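Local coordinates for protein probable intron-encoded endonuclease 1 (Wickerhamomyces canadensis, PDB 6X1J) that cleaves DNA as a LAGLIDADG-family homing endonuclease that takes part in homing of an intron of the mitochondrial 21S rRNA gene, at residues I35-L40 with D113-Y118; A69-I74 with S84-Y89; N213-Y218 with Y225-N230. One frame throughout, in Å; residues are numbered along the deposited sequence.

Overall arrangement
After the N-terminal residues and helix 20-26, the chain reaches helix 34-45, whose residues 35-40 form one side of contact 1. That contact closes only at helix 113-119, after 72 intervening residues. Contact 2 falls within that loop and is local: the chain turns back after helix 68-77, and residues 84-89 lead into strand 87-92, the edge of a four-stranded antiparallel sheet. Contact 3 follows in series, near the C terminus. No contact crosses another. Their centres lie about 20 to 24 Å apart, and they join helix 34-45 with helix 113-119, helix 68-77 with the start of edge strand 87-92, and the end of helix 208-215 with the C-terminal tail.

Contact 1: I35-L40 with D113-Y118; sequences IQEETL and DKLGYY
Lys-114 reaches Glu-37 from the neighbouring helix, the two side chains meeting roughly perpendicular to each other. Its chain is bent at chi3 (81°), and NZ stands 3.5 Å from Glu-37 OE1, a salt bridge at the long end of the range. The second oxygen, Glu-37 OE2, is 3.9 Å from Lys-114 NZ, which therefore faces the carboxylate as a whole. Lys-114 is exposed and Glu-37 partly exposed, which places this charge pair at the outer side of the contact.

Leu-115 follows and carries most of the apolar packing. Its CD1 is the point of contact: it lies 3.8 Å from Glu-37 CG, and the same methyl is 3.8 Å from Leu-40 CD2, where the two leucines run antiparallel alongside each other. Glu-37 O is another neighbour of CD1. Further along helix 34-45, Ile-41 and Ile-44 also touch Leu-115.

The axes of the two short segments run 22° apart in the same sense and come no closer than 11.3 Å, the gap being spanned by side chains. Helix 34-45 leads directly into Gly-46 and Asp-47, each a ligand of a bound potassium ion, as expected of a LAGLIDADG helix, which delivers metal-binding residues at its C-terminal end.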
loop_
_atom_site.group_PDB
_atom_site.type_symbol
_atom_site.label_atom_id
_atom_site.label_comp_id
_atom_site.label_asym_id
_atom_site.label_seq_id
_atom_site.Cartn_x
_atom_site.Cartn_y
_atom_site.Cartn_z
ATOM N N ILE A 35 4.841 9.443 -9.351
ATOM C CA ILE A 35 5.347 8.169 -8.761
ATOM C C ILE A 35 4.739 7.969 -7.384
ATOM O O ILE A 35 4.246 6.850 -7.084
ATOM C CB ILE A 35 6.873 8.131 -8.710
ATOM C CG1 ILE A 35 7.454 7.975 -10.118
ATOM C CG2 ILE A 35 7.318 7.023 -7.763
ATOM C CD1 ILE A 35 8.966 7.968 -10.173
ATOM N N GLN A 36 4.772 8.996 -6.561
ATOM C CA GLN A 36 4.277 8.889 -5.171
ATOM C C GLN A 36 2.783 8.604 -5.191
ATOM O O GLN A 36 2.312 7.815 -4.350
ATOM C CB GLN A 36 4.579 10.179 -4.428
ATOM C CG GLN A 36 6.059 10.304 -4.114
ATOM C CD GLN A 36 6.504 11.692 -3.716
ATOM O OE1 GLN A 36 5.885 12.708 -4.039
ATOM N NE2 GLN A 36 7.589 11.718 -2.963
ATOM N N GLU A 37 2.070 9.233 -6.122
ATOM C CA GLU A 37 0.594 9.175 -6.124
ATOM C C GLU A 37 0.241 7.720 -6.430
ATOM O O GLU A 37 -0.578 7.175 -5.690
ATOM C CB GLU A 37 0.001 10.166 -7.126
ATOM C CG GLU A 37 -1.512 10.185 -7.127
ATOM C CD GLU A 37 -2.131 10.793 -8.381
ATOM O OE1 GLU A 37 -1.612 11.827 -8.840
ATOM O OE2 GLU A 37 -3.130 10.228 -8.909
ATOM N N GLU A 38 0.844 7.171 -7.489
ATOM C CA GLU A 38 0.536 5.816 -8.036
ATOM C C GLU A 38 1.011 4.772 -7.041
ATOM O O GLU A 38 0.262 3.826 -6.787
ATOM C CB GLU A 38 1.111 5.597 -9.442
ATOM C CG GLU A 38 0.494 6.538 -10.467
ATOM C CD GLU A 38 1.093 6.469 -11.865
ATOM O OE1 GLU A 38 1.777 5.471 -12.193
ATOM O OE2 GLU A 38 0.858 7.413 -12.635
ATOM N N THR A 39 2.188 4.956 -6.442
ATOM C CA THR A 39 2.641 4.078 -5.339
ATOM C C THR A 39 1.550 4.065 -4.249
ATOM O O THR A 39 1.157 2.989 -3.758
ATOM C CB THR A 39 3.998 4.547 -4.784
ATOM O OG1 THR A 39 4.986 4.497 -5.821
ATOM C CG2 THR A 39 4.405 3.683 -3.628
ATOM N N LEU A 40 1.107 5.244 -3.854
ATOM C CA LEU A 40 0.310 5.427 -2.623
ATOM C C LEU A 40 -1.089 4.845 -2.882
ATOM O O LEU A 40 -1.727 4.330 -1.941
ATOM C CB LEU A 40 0.236 6.921 -2.294
ATOM C CG LEU A 40 -0.690 7.285 -1.129
ATOM C CD1 LEU A 40 -0.412 6.435 0.094
ATOM C CD2 LEU A 40 -0.582 8.744 -0.748
ATOM N N ASP A 113 -4.172 14.903 1.096
ATOM C CA ASP A 113 -5.630 15.132 1.304
ATOM C C ASP A 113 -6.474 14.570 0.156
ATOM O O ASP A 113 -7.540 13.986 0.449
ATOM C CB ASP A 113 -5.927 16.625 1.459
ATOM C CG ASP A 113 -5.737 17.167 2.870
ATOM O OD1 ASP A 113 -5.452 16.368 3.798
ATOM O OD2 ASP A 113 -5.885 18.386 3.022
ATOM N N LYS A 114 -6.067 14.801 -1.097
ATOM C CA LYS A 114 -6.797 14.322 -2.292
ATOM C C LYS A 114 -7.067 12.808 -2.190
ATOM O O LYS A 114 -8.241 12.396 -2.337
ATOM C CB LYS A 114 -6.010 14.620 -3.566
ATOM C CG LYS A 114 -6.792 14.237 -4.817
ATOM C CD LYS A 114 -6.062 14.486 -6.107
ATOM C CE LYS A 114 -5.084 13.379 -6.416
ATOM N NZ LYS A 114 -4.297 13.721 -7.615
ATOM N N LEU A 115 -6.022 12.005 -1.983
ATOM C CA LEU A 115 -6.149 10.524 -1.841
ATOM C C LEU A 115 -6.767 10.188 -0.484
ATOM O O LEU A 115 -7.559 9.247 -0.405
ATOM C CB LEU A 115 -4.789 9.863 -2.058
ATOM C CG LEU A 115 -4.315 9.896 -3.515
ATOM C CD1 LEU A 115 -2.912 9.339 -3.660
ATOM C CD2 LEU A 115 -5.250 9.111 -4.418
ATOM N N GLY A 116 -6.522 10.980 0.535
ATOM C CA GLY A 116 -7.212 10.732 1.809
ATOM C C GLY A 116 -8.734 10.850 1.674
ATOM O O GLY A 116 -9.432 9.955 2.206
ATOM N N TYR A 117 -9.248 11.922 1.024
ATOM C CA TYR A 117 -10.715 12.157 0.893
ATOM C C TYR A 117 -11.281 11.175 -0.129
ATOM O O TYR A 117 -12.418 10.740 0.046
ATOM C CB TYR A 117 -11.049 13.627 0.603
ATOM C CG TYR A 117 -10.960 14.517 1.825
ATOM C CD1 TYR A 117 -11.769 14.304 2.940
ATOM C CD2 TYR A 117 -10.053 15.570 1.883
ATOM C CE1 TYR A 117 -11.682 15.107 4.070
ATOM C CE2 TYR A 117 -9.959 16.387 3.002
ATOM C CZ TYR A 117 -10.764 16.147 4.104
ATOM O OH TYR A 117 -10.676 16.982 5.187
ATOM N N TYR A 118 -10.468 10.755 -1.102
ATOM C CA TYR A 118 -10.899 9.848 -2.184
ATOM C C TYR A 118 -11.181 8.448 -1.626
ATOM O O TYR A 118 -12.191 7.816 -2.072
ATOM C CB TYR A 118 -9.856 9.860 -3.298
ATOM C CG TYR A 118 -10.321 9.141 -4.526
ATOM C CD1 TYR A 118 -11.159 9.758 -5.436
ATOM C CD2 TYR A 118 -9.969 7.828 -4.749
ATOM C CE1 TYR A 118 -11.637 9.081 -6.546
ATOM C CE2 TYR A 118 -10.427 7.136 -5.857
ATOM C CZ TYR A 118 -11.272 7.763 -6.755
ATOM O OH TYR A 118 -11.717 7.085 -7.844
#

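Contact 2: A69-I74 with S84-Y89; sequences AYIEHI and SPPTLY. With nucleotides of chain C.
Ile-71 lays its CG2 methyl against the ring of Pro-86, with CG2 4.2 Å from Pro-86 CB and the two side chains lying side by side but pointing opposite ways. With CG1 anti to the backbone N (chi1 -167°), CG2 sits between N and the carbonyl carbon, from where it faces Pro-86 CB. Glu-72, the next residue on the helix, passes its CG 4.3 Å from Pro-86 CG; its carboxylate is engaged by Lys-68 in a salt bridge. The nearest CA atoms, those of Glu-72 and Pro-86, are 7.0 Å apart, and no hydrogen bond joins the two segments, so the evidence is for apolar packing alone.

Trp-102 touches both Ile-71 and Pro-86, and Phe-63 and Trp-65 also meet Ile-71. Helix 68-77 thus packs on one face of the antiparallel sheet 49-51, 60-65, 98-105 and 87-92, the kind of sheet that LAGLIDADG endonucleases lay along DNA. Pro-86 sits just before the outer strand 87-92, and backbone hydrogen bonds of Thr-87 with Arg-103 join that strand to its neighbour.

DNA lies close to both ends of segment 84-89. Tyr-89 packs on a sugar of the bound DNA and makes a cation-pi contact with Arg-103, while Ser-84 OG donates a hydrogen bond to OP1 of DC8 of chain C; the modelled length of 2.5 Å between Ser-84 OG and that OP1 is short and its exact value doubtful.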
loop_
_atom_site.group_PDB
_atom_site.type_symbol
_atom_site.label_atom_id
_atom_site.label_comp_id
_atom_site.label_asym_id
_atom_site.label_seq_id
_atom_site.Cartn_x
_atom_site.Cartn_y
_atom_site.Cartn_z
ATOM N N ALA A 69 13.568 -4.356 4.706
ATOM C CA ALA A 69 13.980 -3.798 3.405
ATOM C C ALA A 69 12.766 -3.096 2.789
ATOM O O ALA A 69 12.963 -2.036 2.228
ATOM C CB ALA A 69 14.559 -4.863 2.543
ATOM N N TYR A 70 11.540 -3.619 2.977
ATOM C CA TYR A 70 10.329 -3.066 2.304
ATOM C C TYR A 70 9.964 -1.689 2.875
ATOM O O TYR A 70 9.802 -0.741 2.079
ATOM C CB TYR A 70 9.126 -4.018 2.371
ATOM C CG TYR A 70 7.942 -3.542 1.557
ATOM C CD1 TYR A 70 8.087 -3.219 0.214
ATOM C CD2 TYR A 70 6.677 -3.404 2.111
ATOM C CE1 TYR A 70 7.017 -2.778 -0.551
ATOM C CE2 TYR A 70 5.601 -2.964 1.355
ATOM C CZ TYR A 70 5.765 -2.648 0.022
ATOM O OH TYR A 70 4.707 -2.205 -0.732
ATOM N N ILE A 71 9.805 -1.574 4.206
ATOM C CA ILE A 71 9.511 -0.271 4.847
ATOM C C ILE A 71 10.602 0.750 4.503
ATOM O O ILE A 71 10.255 1.946 4.291
ATOM C CB ILE A 71 9.280 -0.387 6.363
ATOM C CG1 ILE A 71 8.672 0.902 6.914
ATOM C CG2 ILE A 71 10.567 -0.727 7.080
ATOM C CD1 ILE A 71 8.020 0.754 8.306
ATOM N N GLU A 72 11.861 0.353 4.436
ATOM C CA GLU A 72 12.942 1.326 4.113
ATOM C C GLU A 72 12.806 1.819 2.658
ATOM O O GLU A 72 13.003 3.051 2.391
ATOM C CB GLU A 72 14.329 0.718 4.329
ATOM C CG GLU A 72 14.729 0.600 5.783
ATOM C CD GLU A 72 16.032 -0.160 6.000
ATOM O OE1 GLU A 72 16.726 -0.504 4.993
ATOM O OE2 GLU A 72 16.335 -0.441 7.159
ATOM N N HIS A 73 12.352 0.941 1.767
ATOM C CA HIS A 73 12.004 1.305 0.368
ATOM C C HIS A 73 10.832 2.321 0.314
ATOM O O HIS A 73 10.915 3.270 -0.494
ATOM C CB HIS A 73 11.669 0.037 -0.415
ATOM C CG HIS A 73 11.169 0.336 -1.782
ATOM N ND1 HIS A 73 12.019 0.733 -2.807
ATOM C CD2 HIS A 73 9.915 0.317 -2.283
ATOM C CE1 HIS A 73 11.315 0.912 -3.902
ATOM N NE2 HIS A 73 10.017 0.675 -3.603
ATOM N N ILE A 74 9.761 2.094 1.081
ATOM C CA ILE A 74 8.534 2.955 1.074
ATOM C C ILE A 74 8.937 4.348 1.593
ATOM O O ILE A 74 8.687 5.368 0.908
ATOM C CB ILE A 74 7.410 2.299 1.905
ATOM C CG1 ILE A 74 6.917 0.984 1.282
ATOM C CG2 ILE A 74 6.266 3.278 2.112
ATOM C CD1 ILE A 74 6.309 1.141 -0.087
ATOM N N SER A 84 11.989 10.981 10.580
ATOM C CA SER A 84 12.697 9.960 11.403
ATOM C C SER A 84 12.731 8.625 10.664
ATOM O O SER A 84 11.788 8.244 9.962
ATOM C CB SER A 84 12.055 9.778 12.774
ATOM O OG SER A 84 12.077 10.980 13.531
ATOM N N PRO A 85 13.838 7.870 10.803
ATOM C CA PRO A 85 13.911 6.521 10.250
ATOM C C PRO A 85 12.972 5.505 10.909
ATOM O O PRO A 85 12.452 5.685 12.032
ATOM C CB PRO A 85 15.380 6.125 10.482
ATOM C CG PRO A 85 16.102 7.446 10.629
ATOM C CD PRO A 85 15.113 8.301 11.398
ATOM N N PRO A 86 12.721 4.395 10.181
ATOM C CA PRO A 86 11.960 3.271 10.717
ATOM C C PRO A 86 12.561 2.752 12.020
ATOM O O PRO A 86 13.768 2.643 12.096
ATOM C CB PRO A 86 12.091 2.202 9.642
ATOM C CG PRO A 86 12.320 3.011 8.366
ATOM C CD PRO A 86 13.163 4.187 8.795
ATOM N N THR A 87 11.681 2.401 12.954
ATOM C CA THR A 87 11.927 2.053 14.375
ATOM C C THR A 87 11.452 0.627 14.614
ATOM O O THR A 87 10.278 0.348 14.327
ATOM C CB THR A 87 11.058 2.946 15.261
ATOM O OG1 THR A 87 11.541 4.257 14.988
ATOM C CG2 THR A 87 11.105 2.614 16.737
ATOM N N LEU A 88 12.295 -0.251 15.132
ATOM C CA LEU A 88 11.832 -1.610 15.516
ATOM C C LEU A 88 10.792 -1.463 16.652
ATOM O O LEU A 88 11.025 -0.634 17.550
ATOM C CB LEU A 88 13.071 -2.422 15.903
ATOM C CG LEU A 88 12.839 -3.905 16.152
ATOM C CD1 LEU A 88 13.975 -4.739 15.589
ATOM C CD2 LEU A 88 12.639 -4.171 17.637
ATOM N N TYR A 89 9.641 -2.141 16.575
ATOM C CA TYR A 89 8.695 -2.278 17.707
ATOM C C TYR A 89 8.521 -3.750 18.031
ATOM O O TYR A 89 8.275 -4.520 17.090
ATOM C CB TYR A 89 7.278 -1.782 17.408
ATOM C CG TYR A 89 7.033 -0.309 17.594
ATOM C CD1 TYR A 89 7.717 0.602 16.804
ATOM C CD2 TYR A 89 6.102 0.172 18.516
ATOM C CE1 TYR A 89 7.491 1.963 16.928
ATOM C CE2 TYR A 89 5.872 1.534 18.654
ATOM C CZ TYR A 89 6.559 2.434 17.843
ATOM O OH TYR A 89 6.394 3.796 17.905
ATOM P P DC C 8 8.790 12.666 13.647
ATOM O OP1 DC C 8 10.254 12.702 13.448
ATOM O OP2 DC C 8 7.962 11.881 12.715
ATOM O "O5'" DC C 8 8.293 12.105 15.046
ATOM C "C5'" DC C 8 9.151 12.249 16.143
ATOM C "C4'" DC C 8 8.532 11.597 17.349
ATOM O "O4'" DC C 8 7.132 11.927 17.471
ATOM C "C3'" DC C 8 8.611 10.067 17.364
ATOM O "O3'" DC C 8 9.152 9.608 18.592
ATOM C "C2'" DC C 8 7.168 9.615 17.254
ATOM C "C1'" DC C 8 6.466 10.761 17.930
ATOM N N1 DC C 8 5.043 10.897 17.625
ATOM C C2 DC C 8 4.122 10.848 18.674
ATOM O O2 DC C 8 4.535 10.674 19.832
ATOM N N3 DC C 8 2.806 10.966 18.402
ATOM C C4 DC C 8 2.399 11.125 17.143
ATOM N N4 DC C 8 1.093 11.249 16.924
ATOM C C5 DC C 8 3.317 11.185 16.054
ATOM C C6 DC C 8 4.618 11.073 16.339
#

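Contact 3: N213-Y218 with Y225-N230. With nucleotides of chain C.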
loop_
_atom_site.group_PDB
_atom_site.type_symbol
_atom_site.label_atom_id
_atom_site.label_comp_id
_atom_site.label_asym_id
_atom_site.label_seq_id
_atom_site.Cartn_x
_atom_site.Cartn_y
_atom_site.Cartn_z
ATOM N N ASN A 213 4.232 -9.680 -16.125
ATOM C CA ASN A 213 4.865 -8.724 -17.069
ATOM C C ASN A 213 4.383 -7.299 -16.785
ATOM O O ASN A 213 5.114 -6.363 -17.208
ATOM C CB ASN A 213 4.644 -9.092 -18.540
ATOM C CG ASN A 213 5.540 -10.228 -18.980
ATOM O OD1 ASN A 213 6.714 -10.231 -18.653
ATOM N ND2 ASN A 213 4.996 -11.214 -19.679
ATOM N N LEU A 214 3.220 -7.145 -16.127
ATOM C CA LEU A 214 2.689 -5.824 -15.693
ATOM C C LEU A 214 3.410 -5.370 -14.428
ATOM O O LEU A 214 3.727 -4.171 -14.352
ATOM C CB LEU A 214 1.188 -5.880 -15.371
ATOM C CG LEU A 214 0.234 -6.216 -16.512
ATOM C CD1 LEU A 214 -1.170 -6.357 -15.954
ATOM C CD2 LEU A 214 0.265 -5.175 -17.624
ATOM N N VAL A 215 3.533 -6.240 -13.426
ATOM C CA VAL A 215 3.975 -5.801 -12.070
ATOM C C VAL A 215 5.458 -6.120 -11.824
ATOM O O VAL A 215 6.046 -5.398 -11.005
ATOM C CB VAL A 215 3.088 -6.336 -10.934
ATOM C CG1 VAL A 215 1.610 -6.171 -11.249
ATOM C CG2 VAL A 215 3.378 -7.776 -10.540
ATOM N N ASN A 216 6.045 -7.152 -12.429
ATOM C CA ASN A 216 7.424 -7.603 -12.054
ATOM C C ASN A 216 8.415 -6.430 -12.135
ATOM O O ASN A 216 9.278 -6.303 -11.268
ATOM C CB ASN A 216 7.935 -8.831 -12.828
ATOM C CG ASN A 216 9.322 -9.195 -12.323
ATOM O OD1 ASN A 216 9.475 -9.461 -11.122
ATOM N ND2 ASN A 216 10.334 -9.097 -13.190
ATOM N N PRO A 217 8.339 -5.510 -13.129
ATOM C CA PRO A 217 9.295 -4.403 -13.202
ATOM C C PRO A 217 9.354 -3.535 -11.945
ATOM O O PRO A 217 10.375 -2.949 -11.741
ATOM C CB PRO A 217 8.782 -3.562 -14.372
ATOM C CG PRO A 217 8.075 -4.582 -15.257
ATOM C CD PRO A 217 7.399 -5.505 -14.263
ATOM N N TYR A 218 8.308 -3.519 -11.113
ATOM C CA TYR A 218 8.224 -2.651 -9.906
ATOM C C TYR A 218 8.564 -3.419 -8.616
ATOM O O TYR A 218 8.756 -2.801 -7.500
ATOM C CB TYR A 218 6.818 -2.029 -9.847
ATOM C CG TYR A 218 6.484 -1.111 -11.014
ATOM C CD1 TYR A 218 7.067 0.137 -11.115
ATOM C CD2 TYR A 218 5.642 -1.502 -12.055
ATOM C CE1 TYR A 218 6.783 0.994 -12.174
ATOM C CE2 TYR A 218 5.359 -0.667 -13.139
ATOM C CZ TYR A 218 5.927 0.602 -13.192
ATOM O OH TYR A 218 5.685 1.489 -14.207
ATOM N N TYR A 225 9.476 -12.998 -3.979
ATOM C CA TYR A 225 9.062 -14.336 -3.515
ATOM C C TYR A 225 7.533 -14.480 -3.571
ATOM O O TYR A 225 7.050 -15.639 -3.652
ATOM C CB TYR A 225 9.580 -14.627 -2.111
ATOM C CG TYR A 225 8.830 -13.945 -1.012
ATOM C CD1 TYR A 225 9.200 -12.678 -0.602
ATOM C CD2 TYR A 225 7.751 -14.556 -0.393
ATOM C CE1 TYR A 225 8.525 -12.042 0.426
ATOM C CE2 TYR A 225 7.057 -13.925 0.630
ATOM C CZ TYR A 225 7.441 -12.653 1.033
ATOM O OH TYR A 225 6.775 -11.998 2.034
ATOM N N LYS A 226 6.779 -13.376 -3.518
ATOM C CA LYS A 226 5.288 -13.439 -3.455
ATOM C C LYS A 226 4.776 -13.885 -4.819
ATOM O O LYS A 226 3.665 -14.378 -4.877
ATOM C CB LYS A 226 4.670 -12.095 -3.061
ATOM C CG LYS A 226 4.921 -11.657 -1.629
ATOM C CD LYS A 226 4.045 -10.510 -1.201
ATOM C CE LYS A 226 2.869 -11.004 -0.403
ATOM N NZ LYS A 226 2.108 -9.900 0.218
ATOM N N LEU A 227 5.613 -13.753 -5.844
ATOM C CA LEU A 227 5.297 -13.859 -7.293
ATOM C C LEU A 227 6.002 -15.076 -7.924
ATOM O O LEU A 227 5.555 -15.552 -8.998
ATOM C CB LEU A 227 5.798 -12.550 -7.928
ATOM C CG LEU A 227 5.332 -12.241 -9.343
ATOM C CD1 LEU A 227 3.862 -11.892 -9.331
ATOM C CD2 LEU A 227 6.121 -11.093 -9.968
ATOM N N LEU A 228 7.105 -15.519 -7.342
ATOM C CA LEU A 228 8.043 -16.489 -7.960
ATOM C C LEU A 228 7.553 -17.939 -7.750
ATOM O O LEU A 228 7.282 -18.314 -6.635
ATOM C CB LEU A 228 9.419 -16.290 -7.315
ATOM C CG LEU A 228 10.582 -16.053 -8.280
ATOM C CD1 LEU A 228 11.892 -15.881 -7.513
ATOM C CD2 LEU A 228 10.711 -17.179 -9.303
ATOM N N PHE A 229 7.465 -18.727 -8.806
ATOM C CA PHE A 229 7.309 -20.205 -8.744
ATOM C C PHE A 229 8.470 -20.850 -9.498
ATOM O O PHE A 229 9.181 -20.128 -10.236
ATOM C CB PHE A 229 5.980 -20.637 -9.361
ATOM C CG PHE A 229 4.758 -20.051 -8.699
ATOM C CD1 PHE A 229 4.271 -18.805 -9.078
ATOM C CD2 PHE A 229 4.097 -20.754 -7.693
ATOM C CE1 PHE A 229 3.118 -18.302 -8.488
ATOM C CE2 PHE A 229 2.947 -20.253 -7.110
ATOM C CZ PHE A 229 2.474 -19.014 -7.495
ATOM N N ASN A 230 8.631 -22.166 -9.352
ATOM C CA ASN A 230 9.545 -22.975 -10.201
ATOM C C ASN A 230 9.197 -22.739 -11.673
ATOM O O ASN A 230 7.999 -22.712 -12.012
ATOM C CB ASN A 230 9.486 -24.456 -9.822
ATOM C CG ASN A 230 9.868 -24.666 -8.370
ATOM O OD1 ASN A 230 10.893 -24.153 -7.928
ATOM N ND2 ASN A 230 9.021 -25.357 -7.619
ATOM P P DC C 18 2.079 -14.173 2.070
ATOM O OP1 DC C 18 3.454 -13.627 2.244
ATOM O OP2 DC C 18 1.630 -14.519 0.696
ATOM O "O5'" DC C 18 1.918 -15.525 2.898
ATOM C "C5'" DC C 18 2.149 -15.529 4.281
ATOM C "C4'" DC C 18 1.651 -16.821 4.872
ATOM O "O4'" DC C 18 0.208 -16.861 4.883
ATOM C "C3'" DC C 18 2.115 -18.133 4.235
ATOM O "O3'" DC C 18 2.987 -18.823 5.121
ATOM C "C2'" DC C 18 0.813 -18.851 3.876
ATOM C "C1'" DC C 18 -0.205 -18.203 4.792
ATOM N N1 DC C 18 -1.602 -18.209 4.328
ATOM C C2 DC C 18 -2.599 -18.732 5.154
ATOM O O2 DC C 18 -2.290 -19.189 6.266
ATOM N N3 DC C 18 -3.874 -18.753 4.714
ATOM C C4 DC C 18 -4.179 -18.226 3.526
ATOM N N4 DC C 18 -5.464 -18.232 3.150
ATOM C C5 DC C 18 -3.186 -17.660 2.678
ATOM C C6 DC C 18 -1.925 -17.653 3.124
#
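Asn-216 and Leu-227 bring their CA atoms to 8.1 Å, the nearest backbone approach, where the chain leaves helix 208-215 through a 3-10 segment at 216-218. Tyr-218 N donates to Val-215 O at 2.9 Å, an i to i+3 bond consistent with that tighter winding. In a fold with two LAGLIDADG helices, 34-45 and 138-148, the contact joins the end of helix 208-215 to the irregular C-terminal tail, which packs on Leu-163 of the second antiparallel sheet and reaches the end of helix 138-148.

Leu-227 is the side chain that fills the interface. Both its methyls, CD1 and CD2, lie 4.3 Å from Val-215 CG2, a purely apolar meeting. CD2 also rests 3.9 Å from Asn-216 OD1 and near Asn-216 CB, the asparagine and leucine side chains being set at a slant to each other. Asn-216 CG is anti to its backbone N (chi1 -179°), which brings OD1 to Leu-227 CD2. The polar demand of OD1 is met by a hydrogen bond from Lys-224 NZ. It is Leu-227 that meets Leu-163 of strand 163-165, and Tyr-208 OH is hydrogen-bonded to Leu-227 O, so both the side chain and the backbone of this residue are held.

Before Leu-227, Tyr-225 and Lys-226 run past a phosphate of the DNA. Lys-226 directs NZ to Met-146 O by a hydrogen bond, next to the potassium ligands Asp-147 and Asp-148; the bend at chi3 (99°) shapes that path. Lys-226 CG stands 3.8 Å above one face of the Tyr-225 ring, displaced toward its rim. OP1 of DC18 of chain C has two near approaches, neither assigned as a hydrogen bond: Lys-226 CE comes to 3.8 Å from that atom, and Tyr-225 OH, with the same OP1 at the ring edge near its plane, to 3.7 Å.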